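Long-range contact in aminopeptidase N (Francisella tularensis subsp. tularensis, PDB 5DLL), which is a zinc-dependent M1-family aminopeptidase that releases N-terminal amino acids from peptides and is probably involved in degrading intracellular peptides: residues R674-N686 and N706-K719. Sequence-based numbering, arbitrary orientation.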
ATOM      1  N   ARG A 674      -5.572 -17.252  16.583  1.00 47.17           N
ATOM      2  CA  ARG A 674      -4.108 -17.293  16.684  1.00 41.59           C
ATOM      3  C   ARG A 674      -3.462 -15.988  17.132  1.00 44.26           C
ATOM      4  O   ARG A 674      -2.389 -16.002  17.738  1.00 42.12           O
ATOM      5  CB  ARG A 674      -3.483 -17.710  15.348  1.00 42.94           C
ATOM      6  CG  ARG A 674      -3.348 -19.210  15.154  1.00 44.67           C
ATOM      7  CD  ARG A 674      -2.521 -19.531  13.919  1.00 47.70           C
ATOM      8  NE  ARG A 674      -3.232 -19.183  12.689  1.00 54.90           N
ATOM      9  CZ  ARG A 674      -4.107 -19.969  12.060  1.00 55.79           C
ATOM     10  NH1 ARG A 674      -4.402 -21.177  12.529  1.00 67.29           N
ATOM     11  NH2 ARG A 674      -4.693 -19.544  10.945  1.00 53.85           N
ATOM     12  N   LYS A 675      -4.085 -14.858  16.822  1.00 47.98           N
ATOM     13  CA  LYS A 675      -3.494 -13.583  17.215  1.00 54.04           C
ATOM     14  C   LYS A 675      -3.927 -13.142  18.608  1.00 47.37           C
ATOM     15  O   LYS A 675      -3.116 -12.584  19.345  1.00 52.80           O
ATOM     16  CB  LYS A 675      -3.707 -12.489  16.167  1.00 58.04           C
ATOM     17  CG  LYS A 675      -5.140 -12.177  15.784  1.00 67.27           C
ATOM     18  CD  LYS A 675      -5.173 -11.098  14.711  1.00 78.42           C
ATOM     19  CE  LYS A 675      -4.574 -11.574  13.391  1.00 79.35           C
ATOM     20  NZ  LYS A 675      -4.744 -10.582  12.297  1.00 78.95           N
ATOM     21  N   LEU A 676      -5.176 -13.407  18.987  1.00 45.11           N
ATOM     22  CA  LEU A 676      -5.585 -13.194  20.380  1.00 43.50           C
ATOM     23  C   LEU A 676      -4.779 -14.113  21.295  1.00 44.79           C
ATOM     24  O   LEU A 676      -4.366 -13.708  22.385  1.00 45.77           O
ATOM     25  CB  LEU A 676      -7.080 -13.446  20.588  1.00 43.97           C
ATOM     26  CG  LEU A 676      -7.561 -13.166  22.021  1.00 42.69           C
ATOM     27  CD1 LEU A 676      -7.380 -11.696  22.366  1.00 47.17           C
ATOM     28  CD2 LEU A 676      -9.006 -13.582  22.238  1.00 43.33           C
ATOM     29  N   LYS A 677      -4.571 -15.350  20.847  1.00 40.87           N
ATOM     30  CA  LYS A 677      -3.680 -16.281  21.533  1.00 37.97           C
ATOM     31  C   LYS A 677      -2.298 -15.657  21.755  1.00 38.47           C
ATOM     32  O   LYS A 677      -1.731 -15.769  22.840  1.00 41.13           O
ATOM     33  CB  LYS A 677      -3.553 -17.581  20.734  1.00 38.58           C
ATOM     34  CG  LYS A 677      -2.482 -18.521  21.263  1.00 45.25           C
ATOM     35  CD  LYS A 677      -2.564 -19.907  20.652  1.00 49.59           C
ATOM     36  CE  LYS A 677      -2.347 -19.878  19.151  1.00 52.65           C
ATOM     37  NZ  LYS A 677      -1.965 -21.226  18.648  1.00 59.31           N
ATOM     38  N   GLY A 678      -1.766 -15.009  20.718  1.00 37.94           N
ATOM     39  CA  GLY A 678      -0.469 -14.339  20.790  1.00 36.75           C
ATOM     40  C   GLY A 678      -0.451 -13.142  21.725  1.00 40.24           C
ATOM     41  O   GLY A 678       0.519 -12.944  22.463  1.00 44.87           O
ATOM     42  N   VAL A 679      -1.512 -12.337  21.690  1.00 39.09           N
ATOM     43  CA  VAL A 679      -1.640 -11.192  22.599  1.00 39.41           C
ATOM     44  C   VAL A 679      -1.641 -11.668  24.047  1.00 42.94           C
ATOM     45  O   VAL A 679      -0.961 -11.091  24.896  1.00 52.92           O
ATOM     46  CB  VAL A 679      -2.920 -10.375  22.330  1.00 36.91           C
ATOM     47  CG1 VAL A 679      -3.145  -9.329  23.423  1.00 36.32           C
ATOM     48  CG2 VAL A 679      -2.841  -9.709  20.965  1.00 37.27           C
ATOM     49  N   CYS A 680      -2.409 -12.718  24.319  1.00 43.63           N
ATOM     50  CA  CYS A 680      -2.432 -13.335  25.644  1.00 47.01           C
ATOM     51  C   CYS A 680      -1.033 -13.742  26.091  1.00 43.17           C
ATOM     52  O   CYS A 680      -0.612 -13.407  27.195  1.00 44.82           O
ATOM     53  CB  CYS A 680      -3.348 -14.563  25.656  1.00 49.71           C
ATOM     54  SG  CYS A 680      -5.104 -14.173  25.500  1.00 48.10           S
ATOM     55  N   LEU A 681      -0.316 -14.443  25.217  1.00 45.02           N
ATOM     56  CA  LEU A 681       1.022 -14.949  25.537  1.00 51.45           C
ATOM     57  C   LEU A 681       2.055 -13.844  25.802  1.00 47.23           C
ATOM     58  O   LEU A 681       3.007 -14.067  26.552  1.00 47.47           O
ATOM     59  CB  LEU A 681       1.524 -15.883  24.423  1.00 52.87           C
ATOM     60  CG  LEU A 681       2.872 -16.582  24.657  1.00 53.84           C
ATOM     61  CD1 LEU A 681       2.868 -17.383  25.952  1.00 54.76           C
ATOM     62  CD2 LEU A 681       3.222 -17.468  23.472  1.00 51.52           C
ATOM     63  N   SER A 682       1.874 -12.670  25.194  1.00 43.22           N
ATOM     64  CA  SER A 682       2.781 -11.539  25.429  1.00 46.51           C
ATOM     65  C   SER A 682       2.571 -10.965  26.824  1.00 45.64           C
ATOM     66  O   SER A 682       3.533 -10.576  27.482  1.00 44.08           O
ATOM     67  CB  SER A 682       2.625 -10.437  24.360  1.00 53.21           C
ATOM     68  OG  SER A 682       1.617  -9.491  24.692  1.00 53.74           O
ATOM     69  N   TYR A 683       1.318 -10.925  27.273  1.00 43.65           N
ATOM     70  CA  TYR A 683       1.013 -10.467  28.629  1.00 42.69           C
ATOM     71  C   TYR A 683       1.479 -11.451  29.703  1.00 45.82           C
ATOM     72  O   TYR A 683       1.779 -11.047  30.823  1.00 48.92           O
ATOM     73  CB  TYR A 683      -0.479 -10.191  28.787  1.00 38.53           C
ATOM     74  CG  TYR A 683      -0.896  -8.837  28.277  1.00 36.06           C
ATOM     75  CD1 TYR A 683      -0.723  -7.696  29.059  1.00 35.67           C
ATOM     76  CD2 TYR A 683      -1.466  -8.692  27.015  1.00 33.92           C
ATOM     77  CE1 TYR A 683      -1.109  -6.449  28.597  1.00 35.82           C
ATOM     78  CE2 TYR A 683      -1.857  -7.451  26.545  1.00 35.32           C
ATOM     79  CZ  TYR A 683      -1.677  -6.333  27.339  1.00 35.67           C
ATOM     80  OH  TYR A 683      -2.060  -5.097  26.871  1.00 37.44           O
ATOM     81  N   LEU A 684       1.540 -12.737  29.365  1.00 43.79           N
ATOM     82  CA  LEU A 684       2.080 -13.740  30.284  1.00 49.36           C
ATOM     83  C   LEU A 684       3.600 -13.587  30.486  1.00 50.33           C
ATOM     84  O   LEU A 684       4.135 -13.961  31.540  1.00 50.50           O
ATOM     85  CB  LEU A 684       1.736 -15.155  29.798  1.00 50.81           C
ATOM     86  CG  LEU A 684       0.240 -15.516  29.759  1.00 53.32           C
ATOM     87  CD1 LEU A 684       0.032 -16.875  29.099  1.00 48.79           C
ATOM     88  CD2 LEU A 684      -0.394 -15.485  31.149  1.00 50.10           C
ATOM     89  N   MET A 685       4.280 -13.032  29.480  1.00 50.57           N
ATOM     90  CA  MET A 685       5.727 -12.768  29.550  1.00 54.14           C
ATOM     91  C   MET A 685       6.051 -11.424  30.194  1.00 49.80           C
ATOM     92  O   MET A 685       7.071 -11.286  30.866  1.00 54.47           O
ATOM     93  CB  MET A 685       6.345 -12.826  28.158  1.00 51.61           C
ATOM     94  CG  MET A 685       6.337 -14.215  27.547  1.00 55.37           C
ATOM     95  SD  MET A 685       7.433 -15.359  28.408  1.00 62.70           S
ATOM     96  CE  MET A 685       7.592 -16.611  27.142  1.00 67.14           C
ATOM     97  N   ASN A 686       5.181 -10.439  29.996  1.00 45.60           N
ATOM     98  CA  ASN A 686       5.312  -9.158  30.687  1.00 47.64           C
ATOM     99  C   ASN A 686       4.856  -9.202  32.156  1.00 48.71           C
ATOM    100  O   ASN A 686       4.820  -8.170  32.826  1.00 50.82           O
ATOM    101  CB  ASN A 686       4.553  -8.070  29.927  1.00 46.85           C
ATOM    102  CG  ASN A 686       5.151  -7.794  28.567  1.00 50.04           C
ATOM    103  OD1 ASN A 686       4.531  -8.055  27.536  1.00 57.37           O
ATOM    104  ND2 ASN A 686       6.372  -7.276  28.555  1.00 66.98           N
ATOM    105  N   ASN A 706       2.743 -24.488  11.998  1.00 54.39           N
ATOM    106  CA  ASN A 706       2.760 -23.400  11.023  1.00 58.41           C
ATOM    107  C   ASN A 706       3.730 -22.304  11.459  1.00 55.56           C
ATOM    108  O   ASN A 706       4.198 -22.307  12.599  1.00 58.10           O
ATOM    109  CB  ASN A 706       1.352 -22.823  10.853  1.00 60.93           C
ATOM    110  CG  ASN A 706       0.861 -22.097  12.095  1.00 57.35           C
ATOM    111  OD1 ASN A 706       1.253 -20.958  12.355  1.00 63.46           O
ATOM    112  ND2 ASN A 706      -0.007 -22.747  12.860  1.00 51.48           N
ATOM    113  N   MET A 707       4.016 -21.360  10.566  1.00 54.26           N
ATOM    114  CA  MET A 707       4.959 -20.286  10.889  1.00 54.01           C
ATOM    115  C   MET A 707       4.367 -19.233  11.825  1.00 51.63           C
ATOM    116  O   MET A 707       5.082 -18.697  12.670  1.00 51.60           O
ATOM    117  CB  MET A 707       5.494 -19.608   9.621  1.00 55.29           C
ATOM    118  CG  MET A 707       6.687 -18.685   9.871  1.00 55.07           C
ATOM    119  SD  MET A 707       8.109 -19.483  10.658  1.00 50.16           S
ATOM    120  CE  MET A 707       8.535 -20.735   9.448  1.00 49.28           C
ATOM    121  N   THR A 708       3.077 -18.933  11.680  1.00 51.33           N
ATOM    122  CA  THR A 708       2.436 -17.909  12.507  1.00 48.07           C
ATOM    123  C   THR A 708       2.625 -18.191  14.000  1.00 45.83           C
ATOM    124  O   THR A 708       2.990 -17.298  14.763  1.00 45.73           O
ATOM    125  CB  THR A 708       0.932 -17.787  12.206  1.00 47.13           C
ATOM    126  OG1 THR A 708       0.698 -17.979  10.804  1.00 50.09           O
ATOM    127  CG2 THR A 708       0.418 -16.421  12.639  1.00 47.76           C
ATOM    128  N   ASP A 709       2.390 -19.438  14.397  1.00 48.15           N
ATOM    129  CA  ASP A 709       2.560 -19.864  15.792  1.00 51.75           C
ATOM    130  C   ASP A 709       4.030 -19.956  16.199  1.00 47.72           C
ATOM    131  O   ASP A 709       4.386 -19.640  17.333  1.00 43.50           O
ATOM    132  CB  ASP A 709       1.889 -21.226  16.032  1.00 53.40           C
ATOM    133  CG  ASP A 709       0.373 -21.131  16.183  1.00 51.97           C
ATOM    134  OD1 ASP A 709      -0.162 -20.017  16.364  1.00 58.13           O
ATOM    135  OD2 ASP A 709      -0.286 -22.192  16.138  1.00 51.57           O
ATOM    136  N   GLN A 710       4.881 -20.400  15.281  1.00 49.59           N
ATOM    137  CA  GLN A 710       6.310 -20.498  15.571  1.00 57.32           C
ATOM    138  C   GLN A 710       6.959 -19.114  15.673  1.00 48.99           C
ATOM    139  O   GLN A 710       7.844 -18.900  16.495  1.00 47.29           O
ATOM    140  CB  GLN A 710       7.013 -21.351  14.519  1.00 58.37           C
ATOM    141  CG  GLN A 710       8.400 -21.811  14.942  1.00 65.08           C
ATOM    142  CD  GLN A 710       8.883 -23.031  14.176  1.00 70.19           C
ATOM    143  OE1 GLN A 710       8.172 -23.577  13.331  1.00 78.16           O
ATOM    144  NE2 GLN A 710      10.099 -23.469  14.475  1.00 67.62           N
ATOM    145  N   GLN A 711       6.507 -18.184  14.838  1.00 48.26           N
ATOM    146  CA  GLN A 711       6.910 -16.783  14.930  1.00 54.25           C
ATOM    147  C   GLN A 711       6.491 -16.203  16.285  1.00 53.57           C
ATOM    148  O   GLN A 711       7.282 -15.525  16.947  1.00 52.97           O
ATOM    149  CB  GLN A 711       6.314 -15.972  13.758  1.00 63.42           C
ATOM    150  CG  GLN A 711       6.295 -14.452  13.931  1.00 77.18           C
ATOM    151  CD  GLN A 711       5.050 -13.937  14.654  1.00 89.20           C
ATOM    152  OE1 GLN A 711       3.921 -14.343  14.354  1.00 67.93           O
ATOM    153  NE2 GLN A 711       5.255 -13.031  15.612  1.00 80.31           N
ATOM    154  N   THR A 712       5.251 -16.472  16.690  1.00 51.43           N
ATOM    155  CA  THR A 712       4.736 -15.987  17.968  1.00 48.70           C
ATOM    156  C   THR A 712       5.501 -16.612  19.132  1.00 47.42           C
ATOM    157  O   THR A 712       5.904 -15.915  20.059  1.00 41.03           O
ATOM    158  CB  THR A 712       3.237 -16.299  18.123  1.00 53.40           C
ATOM    159  OG1 THR A 712       2.528 -15.808  16.982  1.00 65.77           O
ATOM    160  CG2 THR A 712       2.673 -15.649  19.380  1.00 58.27           C
ATOM    161  N   ALA A 713       5.707 -17.926  19.071  1.00 45.48           N
ATOM    162  CA  ALA A 713       6.446 -18.638  20.111  1.00 43.51           C
ATOM    163  C   ALA A 713       7.866 -18.093  20.262  1.00 44.33           C
ATOM    164  O   ALA A 713       8.316 -17.822  21.376  1.00 46.51           O
ATOM    165  CB  ALA A 713       6.484 -20.122  19.805  1.00 44.70           C
ATOM    166  N   PHE A 714       8.560 -17.930  19.137  1.00 43.36           N
ATOM    167  CA  PHE A 714       9.921 -17.388  19.126  1.00 44.29           C
ATOM    168  C   PHE A 714       9.963 -15.973  19.701  1.00 44.44           C
ATOM    169  O   PHE A 714      10.752 -15.695  20.602  1.00 49.33           O
ATOM    170  CB  PHE A 714      10.489 -17.408  17.696  1.00 43.64           C
ATOM    171  CG  PHE A 714      11.938 -16.975  17.586  1.00 43.86           C
ATOM    172  CD1 PHE A 714      12.887 -17.362  18.529  1.00 47.40           C
ATOM    173  CD2 PHE A 714      12.358 -16.212  16.503  1.00 44.48           C
ATOM    174  CE1 PHE A 714      14.218 -16.970  18.410  1.00 48.97           C
ATOM    175  CE2 PHE A 714      13.685 -15.817  16.381  1.00 48.00           C
ATOM    176  CZ  PHE A 714      14.616 -16.198  17.335  1.00 47.27           C
ATOM    177  N   THR A 715       9.105 -15.092  19.191  1.00 42.10           N
ATOM    178  CA  THR A 715       9.048 -13.699  19.647  1.00 43.42           C
ATOM    179  C   THR A 715       8.901 -13.587  21.169  1.00 46.28           C
ATOM    180  O   THR A 715       9.568 -12.768  21.800  1.00 46.87           O
ATOM    181  CB  THR A 715       7.875 -12.936  18.989  1.00 43.90           C
ATOM    182  OG1 THR A 715       7.940 -13.072  17.562  1.00 48.11           O
ATOM    183  CG2 THR A 715       7.895 -11.448  19.366  1.00 39.43           C
ATOM    184  N   GLU A 716       8.034 -14.411  21.750  1.00 50.25           N
ATOM    185  CA  GLU A 716       7.747 -14.346  23.185  1.00 47.30           C
ATOM    186  C   GLU A 716       8.841 -15.030  24.002  1.00 50.65           C
ATOM    187  O   GLU A 716       9.122 -14.628  25.133  1.00 59.35           O
ATOM    188  CB  GLU A 716       6.386 -14.969  23.494  1.00 46.83           C
ATOM    189  CG  GLU A 716       5.221 -14.402  22.689  1.00 50.41           C
ATOM    190  CD  GLU A 716       4.944 -12.929  22.944  1.00 54.25           C
ATOM    191  OE1 GLU A 716       5.514 -12.355  23.898  1.00 60.88           O
ATOM    192  OE2 GLU A 716       4.139 -12.345  22.181  1.00 53.36           O
ATOM    193  N   LEU A 717       9.467 -16.051  23.422  1.00 48.55           N
ATOM    194  CA  LEU A 717      10.619 -16.709  24.041  1.00 49.65           C
ATOM    195  C   LEU A 717      11.814 -15.747  24.152  1.00 48.57           C
ATOM    196  O   LEU A 717      12.671 -15.925  25.015  1.00 46.62           O
ATOM    197  CB  LEU A 717      11.008 -17.964  23.238  1.00 56.00           C
ATOM    198  CG  LEU A 717      11.201 -19.310  23.953  1.00 57.83           C
ATOM    199  CD1 LEU A 717      10.194 -19.535  25.072  1.00 57.43           C
ATOM    200  CD2 LEU A 717      11.115 -20.444  22.936  1.00 54.36           C
ATOM    201  N   LEU A 718      11.864 -14.737  23.280  1.00 48.23           N
ATOM    202  CA  LEU A 718      12.906 -13.697  23.328  1.00 52.57           C
ATOM    203  C   LEU A 718      12.672 -12.628  24.406  1.00 53.03           C
ATOM    204  O   LEU A 718      13.591 -11.864  24.724  1.00 52.66           O
ATOM    205  CB  LEU A 718      13.049 -12.998  21.971  1.00 53.09           C
ATOM    206  CG  LEU A 718      13.535 -13.820  20.776  1.00 54.42           C
ATOM    207  CD1 LEU A 718      13.454 -12.975  19.511  1.00 55.20           C
ATOM    208  CD2 LEU A 718      14.949 -14.336  20.998  1.00 58.75           C
ATOM    209  N   LYS A 719      11.454 -12.558  24.945  1.00 48.00           N
ATOM    210  CA  LYS A 719      11.149 -11.671  26.078  1.00 50.49           C
ATOM    211  C   LYS A 719      11.586 -12.277  27.415  1.00 50.49           C
ATOM    212  O   LYS A 719      11.547 -11.599  28.445  1.00 51.39           O
ATOM    213  CB  LYS A 719       9.654 -11.335  26.130  1.00 52.84           C
ATOM    214  CG  LYS A 719       9.157 -10.500  24.957  1.00 57.09           C
ATOM    215  CD  LYS A 719       7.762  -9.952  25.220  1.00 69.73           C
ATOM    216  CE  LYS A 719       7.320  -8.998  24.123  1.00 83.32           C
ATOM    217  NZ  LYS A 719       6.103  -8.235  24.512  1.00 90.59           N
TER
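Asn706 lies beside the bent Arg674 side chain at the start of helix 707-717 and N-caps that helix: its OD1 accepts from Asp709 N at 2.8 Å. Thr708 touches the same arginine near CD, but the polar ends of both residues turn to Asp297, Arg674 NE in a salt bridge and Thr708 OG1 by a hydrogen bond to the backbone N. Asp709 forms the salt bridge of the interface. Lys677 NZ lies above its carboxylate plane, 3.2 Å from both OD1 and OD2, and both hydrogen bonds are weak; the lysine arrives across the carboxylate, its CG anti to the backbone N (chi1 171°) and its chain bent further out. The methylenes of Arg674 border the same carboxylate. One turn on, Thr712 turns its methyl to the backbone of helix 674-685, CG2 lying 3.7 Å from Gly678 CA, while OG1 bonds back to Thr708 O. The CA atoms of Gly678 and Thr712, like those of Ser682 and Glu716, are 6.1 Å apart. Glu716 is a knob in the hole formed by Gly678, Leu681, Ser682 and Met685. Bent at chi2 (-63°), it runs past Leu681 in the opposite direction, with CG 3.7 Å from Leu681 CD2, and lays its carboxylate against CA and CB of Ser682. The serine hydroxyl is engaged within its own helix, donating to Val679 O. Met685 crosses Glu716 and brings CE near Leu717 CD1, 4.4 Å away. Lys719 closes the interface, packing CB against Met685 CB and extending NZ toward Ser682 and Asn686. The two helices run nearly parallel, at 13° with axes 9.9 Å apart, in the C-terminal helical domain of ARM-type repeats. Helix 691-703 connects them and packs on Leu684, Met685, Ala713 and Leu717; helix 605-612 borders Leu676, and helix 723-736 receives Phe714 and Leu718.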